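Actin depolymerization factor 2 (Plasmodium berghei, PDB 2XFA) probably binds actin and promotes the turnover of actin filaments in the malaria parasite. Local coordinates at residues 54-59 and 77-82; 62-67 and 136-141; 95-100 and 128-133. All blocks are in the same frame, centred on the assembly; numbering follows the deposited sequence.

Interaction 1: residues 54-59 and 77-82; sequences TSLDNI and ADMPIP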
ATOM      1  N   THR A  54       1.686 -11.324 -12.424  1.00104.32           N
ATOM      2  CA  THR A  54       2.814 -10.788 -13.169  1.00100.24           C
ATOM      3  C   THR A  54       2.554  -9.403 -13.739  1.00 95.15           C
ATOM      4  O   THR A  54       3.464  -8.588 -13.845  1.00 94.87           O
ATOM      5  CB  THR A  54       3.155 -11.717 -14.336  1.00108.86           C
ATOM      6  OG1 THR A  54       2.346 -11.377 -15.469  1.00112.73           O
ATOM      7  CG2 THR A  54       2.881 -13.162 -13.947  1.00110.88           C
ATOM      8  N   SER A  55       1.309  -9.153 -14.123  1.00 91.33           N
ATOM      9  CA  SER A  55       0.929  -7.901 -14.764  1.00 80.77           C
ATOM     10  C   SER A  55       0.854  -6.761 -13.744  1.00 70.38           C
ATOM     11  O   SER A  55       0.327  -6.942 -12.655  1.00 64.05           O
ATOM     12  CB  SER A  55      -0.430  -8.080 -15.446  1.00 79.20           C
ATOM     13  OG  SER A  55      -0.726  -7.000 -16.309  1.00 87.20           O
ATOM     14  N   LEU A  56       1.372  -5.590 -14.101  1.00 65.01           N
ATOM     15  CA  LEU A  56       1.238  -4.403 -13.262  1.00 56.84           C
ATOM     16  C   LEU A  56      -0.226  -3.982 -13.187  1.00 53.67           C
ATOM     17  O   LEU A  56      -0.809  -3.799 -12.112  1.00 50.06           O
ATOM     18  CB  LEU A  56       2.047  -3.248 -13.846  1.00 61.27           C
ATOM     19  CG  LEU A  56       1.985  -1.946 -13.038  1.00 61.73           C
ATOM     20  CD1 LEU A  56       2.416  -2.196 -11.609  1.00 63.30           C
ATOM     21  CD2 LEU A  56       2.854  -0.872 -13.676  1.00 68.08           C
ATOM     22  N   ASP A  57      -0.805  -3.807 -14.357  1.00 60.72           N
ATOM     23  CA  ASP A  57      -2.201  -3.465 -14.481  1.00 64.98           C
ATOM     24  C   ASP A  57      -3.056  -4.472 -13.745  1.00 60.17           C
ATOM     25  O   ASP A  57      -3.997  -4.093 -13.057  1.00 52.80           O
ATOM     26  CB  ASP A  57      -2.530  -3.398 -15.947  1.00 71.69           C
ATOM     27  CG  ASP A  57      -1.432  -2.700 -16.721  1.00 93.61           C
ATOM     28  OD1 ASP A  57      -1.482  -1.454 -16.811  1.00105.81           O
ATOM     29  OD2 ASP A  57      -0.487  -3.383 -17.183  1.00 95.21           O
ATOM     30  N   ASN A  58      -2.704  -5.747 -13.827  1.00 57.02           N
ATOM     31  CA  ASN A  58      -3.461  -6.722 -13.061  1.00 58.83           C
ATOM     32  C   ASN A  58      -3.249  -6.565 -11.567  1.00 51.89           C
ATOM     33  O   ASN A  58      -4.164  -6.779 -10.779  1.00 52.13           O
ATOM     34  CB  ASN A  58      -3.160  -8.153 -13.496  1.00 80.17           C
ATOM     35  CG  ASN A  58      -4.416  -9.004 -13.579  1.00 95.94           C
ATOM     36  OD1 ASN A  58      -4.846  -9.604 -12.592  1.00 99.31           O
ATOM     37  ND2 ASN A  58      -5.024  -9.043 -14.762  1.00 98.94           N
ATOM     38  N   ILE A  59      -2.053  -6.186 -11.143  1.00 41.13           N
ATOM     39  CA  ILE A  59      -1.872  -6.088  -9.709  1.00 40.73           C
ATOM     40  C   ILE A  59      -2.633  -4.870  -9.150  1.00 34.99           C
ATOM     41  O   ILE A  59      -3.267  -4.956  -8.108  1.00 40.49           O
ATOM     42  CB  ILE A  59      -0.379  -6.175  -9.297  1.00 59.96           C
ATOM     43  CG1 ILE A  59      -0.234  -6.081  -7.787  1.00 49.35           C
ATOM     44  CG2 ILE A  59       0.430  -5.081  -9.943  1.00 64.51           C
ATOM     45  CD1 ILE A  59      -0.072  -4.695  -7.327  1.00 52.89           C
ATOM     46  N   ALA A  77       3.124  -2.860  -2.122  1.00 29.89           N
ATOM     47  CA  ALA A  77       3.050  -3.668  -3.327  1.00 26.77           C
ATOM     48  C   ALA A  77       4.421  -3.839  -3.969  1.00 31.99           C
ATOM     49  O   ALA A  77       5.152  -2.876  -4.138  1.00 37.57           O
ATOM     50  CB  ALA A  77       2.133  -3.020  -4.320  1.00 28.28           C
ATOM     51  N   ASP A  78       4.741  -5.067  -4.357  1.00 37.83           N
ATOM     52  CA  ASP A  78       5.949  -5.356  -5.135  1.00 34.62           C
ATOM     53  C   ASP A  78       5.609  -5.241  -6.620  1.00 46.99           C
ATOM     54  O   ASP A  78       5.096  -6.184  -7.216  1.00 51.65           O
ATOM     55  CB  ASP A  78       6.428  -6.761  -4.810  1.00 39.21           C
ATOM     56  CG  ASP A  78       7.927  -6.927  -4.971  1.00 77.39           C
ATOM     57  OD1 ASP A  78       8.625  -5.932  -5.280  1.00 82.05           O
ATOM     58  OD2 ASP A  78       8.405  -8.066  -4.776  1.00 98.30           O
ATOM     59  N   MET A  79       5.860  -4.073  -7.201  1.00 43.81           N
ATOM     60  CA  MET A  79       5.445  -3.783  -8.570  1.00 43.87           C
ATOM     61  C   MET A  79       6.465  -4.251  -9.599  1.00 54.97           C
ATOM     62  O   MET A  79       7.636  -3.903  -9.510  1.00 51.25           O
ATOM     63  CB  MET A  79       5.229  -2.281  -8.732  1.00 48.21           C
ATOM     64  CG  MET A  79       4.171  -1.723  -7.807  1.00 54.23           C
ATOM     65  SD  MET A  79       2.603  -2.561  -8.110  1.00 59.42           S
ATOM     66  CE  MET A  79       1.457  -1.302  -7.555  1.00 62.63           C
ATOM     67  N   PRO A  80       6.016  -5.032 -10.594  1.00 60.03           N
ATOM     68  CA  PRO A  80       6.898  -5.513 -11.662  1.00 64.87           C
ATOM     69  C   PRO A  80       7.145  -4.414 -12.680  1.00 67.26           C
ATOM     70  O   PRO A  80       6.288  -4.166 -13.527  1.00 75.75           O
ATOM     71  CB  PRO A  80       6.088  -6.647 -12.314  1.00 72.05           C
ATOM     72  CG  PRO A  80       4.840  -6.824 -11.462  1.00 67.63           C
ATOM     73  CD  PRO A  80       4.642  -5.535 -10.744  1.00 62.68           C
ATOM     74  N   ILE A  81       8.303  -3.772 -12.616  1.00 65.71           N
ATOM     75  CA  ILE A  81       8.536  -2.606 -13.453  1.00 68.67           C
ATOM     76  C   ILE A  81       9.793  -2.682 -14.327  1.00 75.48           C
ATOM     77  O   ILE A  81      10.922  -2.745 -13.831  1.00 74.42           O
ATOM     78  CB  ILE A  81       8.522  -1.317 -12.624  1.00 65.73           C
ATOM     79  CG1 ILE A  81       7.099  -1.017 -12.169  1.00 68.53           C
ATOM     80  CG2 ILE A  81       9.048  -0.156 -13.442  1.00 73.80           C
ATOM     81  CD1 ILE A  81       7.006   0.204 -11.316  1.00 66.78           C
ATOM     82  N   PRO A  82       9.589  -2.666 -15.647  1.00 83.64           N
ATOM     83  CA  PRO A  82      10.702  -2.774 -16.589  1.00 97.37           C
ATOM     84  C   PRO A  82      11.566  -1.519 -16.579  1.00109.20           C
ATOM     85  O   PRO A  82      11.046  -0.400 -16.548  1.00106.37           O
ATOM     86  CB  PRO A  82       9.998  -2.931 -17.940  1.00 93.44           C
ATOM     87  CG  PRO A  82       8.688  -2.264 -17.757  1.00 86.82           C
ATOM     88  CD  PRO A  82       8.292  -2.522 -16.333  1.00 84.86           C
TER
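The sulfur of Met79 lies in a fork made by two methyl groups of the facing helix: SD is 3.5 Å from Leu56 CD1 and 3.5 Å from Ile59 CD1. Both side chains meet the methionine at about a right angle, one helix turn apart, so the thioether is held across their ends rather than alongside them. The reach depends on the bend in Met79. Its CG stands beside the backbone N, and the chain folds at chi2 (-59°), which brings SD and CE round to the helix although the CB itself does not head there. Ile59 answers with its long branch; CG1 is anti to the backbone N (chi1 -180°), and this carries CD1 past the sulfur to Met79 CE and on to Ala77 CB at 4.1 Å.

Pro80 covers the start of the helix. Its ring carbon CG rests on Thr54 O at 3.3 Å, while CD lies 4.1 Å from Leu56 CD1 and also faces Ile59 CG2. No hydrogen bond links the two segments, and the contact is almost wholly apolar. The helix begins with Ser55 as N-cap, its OG taking a weak bond from Asn58 N.

In the fold, this is the first turn of helix 56-65 laid on the last residues of strand 73-81, a helix-on-sheet contact consistent with the ADF/cofilin fold. Strand 89-97 pairs with that strand through backbone bonds to Ala77 and Met79, Tyr31 of strand 31-37 touches Ile59 and Ala77, and helix 137-146 adds Leu141 and Ile145 against Met79.

Interaction 2: residues 62-67 and 136-141; sequences RIKNNL and EFEEEL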
ATOM      1  N   ARG A  62      -6.254  -5.742  -8.861  1.00 44.94           N
ATOM      2  CA  ARG A  62      -6.506  -6.555  -7.672  1.00 47.77           C
ATOM      3  C   ARG A  62      -6.486  -5.723  -6.390  1.00 43.25           C
ATOM      4  O   ARG A  62      -7.302  -5.914  -5.499  1.00 40.77           O
ATOM      5  CB  ARG A  62      -5.465  -7.664  -7.572  1.00 58.85           C
ATOM      6  CG  ARG A  62      -5.467  -8.609  -8.764  1.00 64.36           C
ATOM      7  CD  ARG A  62      -6.343  -9.800  -8.519  1.00 72.01           C
ATOM      8  NE  ARG A  62      -5.629 -10.854  -7.810  1.00 73.53           N
ATOM      9  CZ  ARG A  62      -5.167 -11.961  -8.385  1.00 77.58           C
ATOM     10  NH1 ARG A  62      -5.339 -12.169  -9.689  1.00 79.87           N
ATOM     11  NH2 ARG A  62      -4.534 -12.864  -7.653  1.00 78.85           N
ATOM     12  N   ILE A  63      -5.541  -4.799  -6.290  1.00 36.23           N
ATOM     13  CA  ILE A  63      -5.492  -3.931  -5.124  1.00 35.57           C
ATOM     14  C   ILE A  63      -6.743  -3.090  -5.051  1.00 34.28           C
ATOM     15  O   ILE A  63      -7.334  -2.960  -3.996  1.00 36.11           O
ATOM     16  CB  ILE A  63      -4.285  -2.985  -5.149  1.00 32.77           C
ATOM     17  CG1 ILE A  63      -2.990  -3.782  -5.075  1.00 31.96           C
ATOM     18  CG2 ILE A  63      -4.353  -2.026  -3.988  1.00 30.97           C
ATOM     19  CD1 ILE A  63      -1.747  -2.901  -5.221  1.00 33.77           C
ATOM     20  N   LYS A  64      -7.137  -2.533  -6.188  1.00 35.06           N
ATOM     21  CA  LYS A  64      -8.280  -1.637  -6.242  1.00 34.38           C
ATOM     22  C   LYS A  64      -9.552  -2.339  -5.764  1.00 37.70           C
ATOM     23  O   LYS A  64     -10.365  -1.759  -5.052  1.00 38.67           O
ATOM     24  CB  LYS A  64      -8.466  -1.104  -7.652  1.00 42.29           C
ATOM     25  CG  LYS A  64      -9.670  -0.177  -7.805  1.00 48.70           C
ATOM     26  CD  LYS A  64     -10.606  -0.674  -8.891  1.00 49.23           C
ATOM     27  CE  LYS A  64     -11.917   0.108  -8.891  1.00 61.61           C
ATOM     28  NZ  LYS A  64     -12.851  -0.354  -9.966  1.00 75.14           N
ATOM     29  N   ASN A  65      -9.707  -3.600  -6.124  1.00 32.46           N
ATOM     30  CA  ASN A  65     -10.916  -4.320  -5.750  1.00 37.15           C
ATOM     31  C   ASN A  65     -10.998  -4.544  -4.245  1.00 33.35           C
ATOM     32  O   ASN A  65     -12.056  -4.874  -3.739  1.00 40.43           O
ATOM     33  CB  ASN A  65     -11.017  -5.639  -6.511  1.00 47.11           C
ATOM     34  CG  ASN A  65     -11.352  -5.432  -7.965  1.00 59.42           C
ATOM     35  OD1 ASN A  65     -12.046  -4.477  -8.314  1.00 61.82           O
ATOM     36  ND2 ASN A  65     -10.855  -6.319  -8.827  1.00 60.00           N
ATOM     37  N   ASN A  66      -9.886  -4.334  -3.536  1.00 31.04           N
ATOM     38  CA  ASN A  66      -9.867  -4.423  -2.065  1.00 38.49           C
ATOM     39  C   ASN A  66     -10.057  -3.092  -1.344  1.00 38.55           C
ATOM     40  O   ASN A  66     -10.034  -3.046  -0.116  1.00 41.76           O
ATOM     41  CB  ASN A  66      -8.546  -5.017  -1.554  1.00 35.03           C
ATOM     42  CG  ASN A  66      -8.371  -6.480  -1.914  1.00 49.68           C
ATOM     43  OD1 ASN A  66      -7.562  -6.828  -2.782  1.00 54.26           O
ATOM     44  ND2 ASN A  66      -9.123  -7.350  -1.244  1.00 48.22           N
ATOM     45  N   LEU A  67     -10.225  -2.013  -2.096  1.00 35.55           N
ATOM     46  CA  LEU A  67     -10.335  -0.683  -1.507  1.00 32.44           C
ATOM     47  C   LEU A  67     -11.750  -0.147  -1.614  1.00 36.55           C
ATOM     48  O   LEU A  67     -12.534  -0.630  -2.423  1.00 38.25           O
ATOM     49  CB  LEU A  67      -9.366   0.275  -2.217  1.00 29.44           C
ATOM     50  CG  LEU A  67      -7.906  -0.202  -2.134  1.00 31.00           C
ATOM     51  CD1 LEU A  67      -6.986   0.722  -2.934  1.00 27.03           C
ATOM     52  CD2 LEU A  67      -7.457  -0.300  -0.667  1.00 26.68           C
ATOM     53  N   GLU A 136     -10.941   6.512 -10.140  1.00 49.78           N
ATOM     54  CA  GLU A 136      -9.716   6.906 -10.841  1.00 55.06           C
ATOM     55  C   GLU A 136      -8.470   6.298 -10.205  1.00 42.59           C
ATOM     56  O   GLU A 136      -7.380   6.462 -10.725  1.00 42.84           O
ATOM     57  CB  GLU A 136      -9.573   8.426 -10.924  1.00 62.00           C
ATOM     58  CG  GLU A 136     -10.631   9.103 -11.758  1.00 76.99           C
ATOM     59  CD  GLU A 136     -11.546   9.965 -10.919  1.00 93.60           C
ATOM     60  OE1 GLU A 136     -12.780   9.791 -11.022  1.00100.15           O
ATOM     61  OE2 GLU A 136     -11.030  10.806 -10.146  1.00 97.43           O
ATOM     62  N   PHE A 137      -8.646   5.577  -9.098  1.00 36.57           N
ATOM     63  CA  PHE A 137      -7.518   4.939  -8.431  1.00 38.90           C
ATOM     64  C   PHE A 137      -6.566   4.308  -9.468  1.00 38.59           C
ATOM     65  O   PHE A 137      -5.396   4.634  -9.544  1.00 37.79           O
ATOM     66  CB  PHE A 137      -7.996   3.883  -7.426  1.00 27.91           C
ATOM     67  CG  PHE A 137      -6.863   3.176  -6.698  1.00 38.45           C
ATOM     68  CD1 PHE A 137      -6.394   1.947  -7.129  1.00 40.77           C
ATOM     69  CD2 PHE A 137      -6.257   3.763  -5.600  1.00 36.84           C
ATOM     70  CE1 PHE A 137      -5.338   1.298  -6.471  1.00 35.69           C
ATOM     71  CE2 PHE A 137      -5.197   3.125  -4.936  1.00 37.14           C
ATOM     72  CZ  PHE A 137      -4.750   1.884  -5.377  1.00 36.91           C
ATOM     73  N   GLU A 138      -7.109   3.422 -10.281  1.00 37.16           N
ATOM     74  CA  GLU A 138      -6.338   2.577 -11.180  1.00 46.64           C
ATOM     75  C   GLU A 138      -5.576   3.402 -12.201  1.00 44.29           C
ATOM     76  O   GLU A 138      -4.410   3.137 -12.457  1.00 42.57           O
ATOM     77  CB  GLU A 138      -7.294   1.605 -11.882  1.00 61.16           C
ATOM     78  CG  GLU A 138      -6.668   0.397 -12.543  1.00 78.28           C
ATOM     79  CD  GLU A 138      -7.730  -0.534 -13.157  1.00 93.45           C
ATOM     80  OE1 GLU A 138      -8.306  -1.363 -12.414  1.00 91.16           O
ATOM     81  OE2 GLU A 138      -7.997  -0.430 -14.380  1.00 97.16           O
ATOM     82  N   GLU A 139      -6.223   4.405 -12.782  1.00 37.46           N
ATOM     83  CA  GLU A 139      -5.545   5.234 -13.780  1.00 48.58           C
ATOM     84  C   GLU A 139      -4.506   6.153 -13.141  1.00 34.23           C
ATOM     85  O   GLU A 139      -3.442   6.399 -13.689  1.00 37.51           O
ATOM     86  CB  GLU A 139      -6.557   6.060 -14.576  1.00 59.59           C
ATOM     87  CG  GLU A 139      -5.888   7.028 -15.540  1.00 71.81           C
ATOM     88  CD  GLU A 139      -6.818   7.552 -16.633  1.00 86.22           C
ATOM     89  OE1 GLU A 139      -8.028   7.745 -16.356  1.00 82.38           O
ATOM     90  OE2 GLU A 139      -6.324   7.783 -17.767  1.00 86.73           O
ATOM     91  N   GLU A 140      -4.820   6.658 -11.961  1.00 46.70           N
ATOM     92  CA  GLU A 140      -3.927   7.580 -11.297  1.00 49.02           C
ATOM     93  C   GLU A 140      -2.653   6.860 -10.849  1.00 43.72           C
ATOM     94  O   GLU A 140      -1.555   7.334 -11.084  1.00 39.09           O
ATOM     95  CB  GLU A 140      -4.626   8.242 -10.106  1.00 53.25           C
ATOM     96  CG  GLU A 140      -4.135   9.651  -9.858  1.00 61.51           C
ATOM     97  CD  GLU A 140      -4.961  10.413  -8.835  1.00 69.41           C
ATOM     98  OE1 GLU A 140      -5.834  11.220  -9.251  1.00 69.85           O
ATOM     99  OE2 GLU A 140      -4.712  10.221  -7.621  1.00 64.57           O
ATOM    100  N   LEU A 141      -2.797   5.713 -10.199  1.00 37.64           N
ATOM    101  CA  LEU A 141      -1.609   4.992  -9.750  1.00 31.54           C
ATOM    102  C   LEU A 141      -0.715   4.660 -10.942  1.00 33.82           C
ATOM    103  O   LEU A 141       0.498   4.808 -10.863  1.00 35.68           O
ATOM    104  CB  LEU A 141      -1.972   3.703  -9.036  1.00 31.86           C
ATOM    105  CG  LEU A 141      -1.304   3.174  -7.767  1.00 40.94           C
ATOM    106  CD1 LEU A 141      -1.424   1.655  -7.745  1.00 43.87           C
ATOM    107  CD2 LEU A 141       0.116   3.627  -7.543  1.00 39.92           C
TER
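The Phe137 ring is the flat group here, and a methyl of Leu67 sits over one of its faces. Leu67 CD1 stands 3.8 Å from the ring centroid and 23° off the normal, a CH-pi contact displaced toward the rim, with CZ the nearest ring atom at 3.5 Å. The two side chains cross at about a right angle. Ile63 and Lys64 approach the same ring obliquely: Ile63 CG2 reaches CZ at 4.2 Å, and Lys64 CB lies 3.7 Å from CD1. Another aromatic, Trp97 of strand 89-97, meets Phe137 edge-to-face.

Phe137 projects across to helix 56-65 because its CG is anti to the backbone N (chi1 180°), and it runs past Lys64 in the opposite sense. Against the ring the lysine uses its first carbons, CB and CG. Its chain turns at chi2 (-124°) and leads the amine away from the helix opposite. Lys64 CD is 4.3 Å from Glu138 OE1, whereas NZ remains 5.3 Å from that oxygen, too far for a salt bridge.

The contact joins the C-terminal end of helix 56-65 and the residues just after it to the first turn of helix 137-146. Beneath them lies the central mixed sheet, with Ile63 and Leu67 both touching Ile75 of strand 73-81, and Phe137 touching Ile130 of strand 126-130; two helices packed together on one sheet face are as expected of the ADF/cofilin fold.

Chemically, the join has a greasy floor and a charged outer rim. No hydrogen bond crosses it; the join rests on apolar packing, with the CH-pi contact coming from Leu67, just past the helix end, while the opposite charges of Lys64 and Glu138 probably add only a modest, solvent-screened attraction.

Interaction 3: residues 95-100 and 128-133; sequences IFWSPG and LEITCD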
ATOM      1  N   ILE A  95       1.767   2.796  -0.570  1.00 26.04           N
ATOM      2  CA  ILE A  95       0.690   3.657  -1.036  1.00 33.88           C
ATOM      3  C   ILE A  95      -0.225   3.960   0.121  1.00 36.83           C
ATOM      4  O   ILE A  95      -0.675   3.059   0.818  1.00 33.81           O
ATOM      5  CB  ILE A  95      -0.127   2.965  -2.139  1.00 32.99           C
ATOM      6  CG1 ILE A  95       0.791   2.594  -3.304  1.00 33.66           C
ATOM      7  CG2 ILE A  95      -1.319   3.837  -2.584  1.00 41.86           C
ATOM      8  CD1 ILE A  95       0.226   1.456  -4.165  1.00 36.99           C
ATOM      9  N   PHE A  96      -0.467   5.237   0.339  1.00 35.39           N
ATOM     10  CA  PHE A  96      -1.422   5.657   1.337  1.00 26.25           C
ATOM     11  C   PHE A  96      -2.697   6.050   0.590  1.00 28.45           C
ATOM     12  O   PHE A  96      -2.768   7.105  -0.067  1.00 30.35           O
ATOM     13  CB  PHE A  96      -0.866   6.811   2.168  1.00 25.51           C
ATOM     14  CG  PHE A  96      -1.854   7.417   3.137  1.00 32.73           C
ATOM     15  CD1 PHE A  96      -2.923   6.668   3.644  1.00 32.19           C
ATOM     16  CD2 PHE A  96      -1.699   8.729   3.557  1.00 33.73           C
ATOM     17  CE1 PHE A  96      -3.819   7.244   4.533  1.00 34.77           C
ATOM     18  CE2 PHE A  96      -2.596   9.311   4.445  1.00 42.37           C
ATOM     19  CZ  PHE A  96      -3.648   8.580   4.942  1.00 38.90           C
ATOM     20  N   TRP A  97      -3.683   5.167   0.679  1.00 26.45           N
ATOM     21  CA  TRP A  97      -5.020   5.393   0.104  1.00 28.64           C
ATOM     22  C   TRP A  97      -5.853   6.166   1.101  1.00 31.64           C
ATOM     23  O   TRP A  97      -6.145   5.680   2.205  1.00 28.04           O
ATOM     24  CB  TRP A  97      -5.680   4.061  -0.164  1.00 23.32           C
ATOM     25  CG  TRP A  97      -7.138   4.117  -0.605  1.00 25.43           C
ATOM     26  CD1 TRP A  97      -8.183   3.474  -0.005  1.00 24.10           C
ATOM     27  CD2 TRP A  97      -7.700   4.821  -1.727  1.00 29.33           C
ATOM     28  NE1 TRP A  97      -9.369   3.720  -0.692  1.00 25.47           N
ATOM     29  CE2 TRP A  97      -9.105   4.553  -1.739  1.00 31.52           C
ATOM     30  CE3 TRP A  97      -7.166   5.632  -2.724  1.00 27.58           C
ATOM     31  CZ2 TRP A  97      -9.972   5.080  -2.713  1.00 28.56           C
ATOM     32  CZ3 TRP A  97      -8.024   6.171  -3.679  1.00 29.48           C
ATOM     33  CH2 TRP A  97      -9.415   5.893  -3.662  1.00 35.81           C
ATOM     34  N   SER A  98      -6.193   7.387   0.721  1.00 31.40           N
ATOM     35  CA  SER A  98      -6.941   8.266   1.586  1.00 32.75           C
ATOM     36  C   SER A  98      -8.053   8.961   0.811  1.00 34.21           C
ATOM     37  O   SER A  98      -7.879  10.094   0.364  1.00 35.68           O
ATOM     38  CB  SER A  98      -6.001   9.311   2.209  1.00 41.29           C
ATOM     39  OG  SER A  98      -6.682  10.104   3.165  1.00 45.25           O
ATOM     40  N   PRO A  99      -9.209   8.288   0.653  1.00 38.48           N
ATOM     41  CA  PRO A  99     -10.294   8.839  -0.177  1.00 32.32           C
ATOM     42  C   PRO A  99     -11.085   9.922   0.529  1.00 40.00           C
ATOM     43  O   PRO A  99     -11.111   9.996   1.760  1.00 40.40           O
ATOM     44  CB  PRO A  99     -11.200   7.619  -0.458  1.00 31.38           C
ATOM     45  CG  PRO A  99     -11.016   6.730   0.691  1.00 31.85           C
ATOM     46  CD  PRO A  99      -9.553   6.967   1.208  1.00 34.18           C
ATOM     47  N   GLY A 100     -11.740  10.752  -0.271  1.00 43.18           N
ATOM     48  CA  GLY A 100     -12.477  11.893   0.236  1.00 46.46           C
ATOM     49  C   GLY A 100     -13.672  11.566   1.104  1.00 53.58           C
ATOM     50  O   GLY A 100     -14.018  12.359   1.982  1.00 61.38           O
ATOM     51  N   LEU A 128       3.709   6.893  -1.863  1.00 43.45           N
ATOM     52  CA  LEU A 128       2.700   7.645  -2.615  1.00 49.28           C
ATOM     53  C   LEU A 128       1.484   7.938  -1.760  1.00 39.06           C
ATOM     54  O   LEU A 128       1.106   7.147  -0.929  1.00 32.68           O
ATOM     55  CB  LEU A 128       2.198   6.816  -3.805  1.00 47.11           C
ATOM     56  CG  LEU A 128       3.216   6.264  -4.798  1.00 43.30           C
ATOM     57  CD1 LEU A 128       2.545   5.438  -5.877  1.00 44.07           C
ATOM     58  CD2 LEU A 128       3.946   7.429  -5.402  1.00 37.20           C
ATOM     59  N   GLU A 129       0.853   9.070  -2.000  1.00 34.94           N
ATOM     60  CA  GLU A 129      -0.431   9.342  -1.403  1.00 46.85           C
ATOM     61  C   GLU A 129      -1.420   9.559  -2.541  1.00 39.76           C
ATOM     62  O   GLU A 129      -1.160  10.370  -3.453  1.00 35.71           O
ATOM     63  CB  GLU A 129      -0.366  10.566  -0.490  1.00 52.67           C
ATOM     64  CG  GLU A 129      -1.691  10.873   0.239  1.00 57.18           C
ATOM     65  CD  GLU A 129      -1.610  12.143   1.087  1.00 81.48           C
ATOM     66  OE1 GLU A 129      -0.677  12.257   1.918  1.00 90.91           O
ATOM     67  OE2 GLU A 129      -2.479  13.029   0.921  1.00 89.11           O
ATOM     68  N   ILE A 130      -2.518   8.812  -2.482  1.00 39.85           N
ATOM     69  CA  ILE A 130      -3.612   8.896  -3.448  1.00 36.89           C
ATOM     70  C   ILE A 130      -4.936   9.205  -2.735  1.00 32.04           C
ATOM     71  O   ILE A 130      -5.364   8.500  -1.829  1.00 29.57           O
ATOM     72  CB  ILE A 130      -3.769   7.586  -4.230  1.00 45.08           C
ATOM     73  CG1 ILE A 130      -2.473   7.253  -4.968  1.00 60.99           C
ATOM     74  CG2 ILE A 130      -4.924   7.693  -5.225  1.00 44.16           C
ATOM     75  CD1 ILE A 130      -2.579   6.015  -5.843  1.00 57.79           C
ATOM     76  N   THR A 131      -5.593  10.264  -3.180  1.00 42.70           N
ATOM     77  CA  THR A 131      -6.774  10.759  -2.505  1.00 37.02           C
ATOM     78  C   THR A 131      -7.930  10.963  -3.506  1.00 44.46           C
ATOM     79  O   THR A 131      -8.928  11.609  -3.199  1.00 46.69           O
ATOM     80  CB  THR A 131      -6.432  12.094  -1.837  1.00 50.34           C
ATOM     81  OG1 THR A 131      -7.552  12.564  -1.078  1.00 76.17           O
ATOM     82  CG2 THR A 131      -6.026  13.122  -2.897  1.00 45.18           C
ATOM     83  N   CYS A 132      -7.787  10.423  -4.708  1.00 36.18           N
ATOM     84  CA  CYS A 132      -8.809  10.611  -5.735  1.00 46.23           C
ATOM     85  C   CYS A 132     -10.061   9.793  -5.392  1.00 43.64           C
ATOM     86  O   CYS A 132     -10.171   9.244  -4.287  1.00 42.91           O
ATOM     87  CB  CYS A 132      -8.261  10.231  -7.118  1.00 46.63           C
ATOM     88  SG  CYS A 132      -7.620   8.534  -7.205  1.00 47.43           S
ATOM     89  N   ASP A 133     -11.020   9.752  -6.310  1.00 40.40           N
ATOM     90  CA  ASP A 133     -12.170   8.855  -6.158  1.00 35.27           C
ATOM     91  C   ASP A 133     -11.740   7.442  -6.540  1.00 38.48           C
ATOM     92  O   ASP A 133     -10.872   7.256  -7.413  1.00 38.27           O
ATOM     93  CB  ASP A 133     -13.353   9.292  -7.046  1.00 35.95           C
ATOM     94  CG  ASP A 133     -14.633   8.501  -6.729  1.00 50.13           C
ATOM     95  OD1 ASP A 133     -14.866   7.449  -7.361  1.00 52.10           O
ATOM     96  OD2 ASP A 133     -15.376   8.913  -5.816  1.00 46.05           O
TER
HETATM   97  O   HOH W   1      -4.152  12.493   3.013  1.00 56.24           O
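Phe96 uses both its backbone N and its O on the neighbouring strand. Its N donates to Leu128 O at 2.8 Å, nearly straight at 170°, and its O receives Ile130 N at 3.0 Å. One step on, Ser98 N gives to Ile130 O at 2.9 Å. These bonds set strands 89-97 and 126-130 in parallel register, with Ile95 opposite Leu128, Phe96 opposite Glu129 and Trp97 opposite Ile130.

Where the strands end, a side chain takes over the pairing. Thr131 OG1 donates to Ser98 O at 2.9 Å, approaching nearly head-on to the carbonyl oxygen; the hydroxyl gets there because it lies anti to the backbone N (chi1 -176°). Ser98 OG is held by Lys107 of helix 104-118, and a water, bound weakly by both groups, lies between this hydroxyl and Glu129 OE2.

On one face of the sheet, Ile95, Trp97, Leu128 and Ile130 pack beneath helix 137-146. Ile130 CG2 lies at the indole edge, in its plane and 3.8 Å from Trp97 CZ3, while Pro99 CD lies over one face of the ring, toward its rim. The indole N-H is satisfied by Lys68 O. On the other face, Phe96 and Glu129 run side by side, ring and carboxylate planes 70° apart, and Phe96 continues under helix 104-118.

The pair belongs to a beta-alpha-beta crossover, strand 89-97, helix 104-118, strand 126-130. Its chemistry is that of a parallel sheet edge prolonged by one side-chain bond: the Ser98 carbonyl finds a hydroxyl donor after the strand pairing stops, and Lys107, bonded also to Pro99 O, probably brings positive charge to this turn.

How the interactions relate
The three contacts lie along one layered core, with helices 56-65 and 137-146 side by side on the same face of the sheet. Interactions 1 and 2 share helix 56-65, and their centres are about 13 Å apart; they touch where Ala77 CB meets Ile63 CD1 at 4.0 Å and Met79 CE meets Leu141 CD1 at 4.1 Å. Interactions 2 and 3 are closer, with centres about 10 Å apart, and join where Leu141 CD2 reaches Leu128 CD1 at 3.5 Å. Interactions 1 and 3 do not touch: their nearest atoms are about 5 Å apart and their centres about 19 Å, but strands 73-81 and 89-97 are neighbours in the sheet. Interaction 2 therefore bridges the other two.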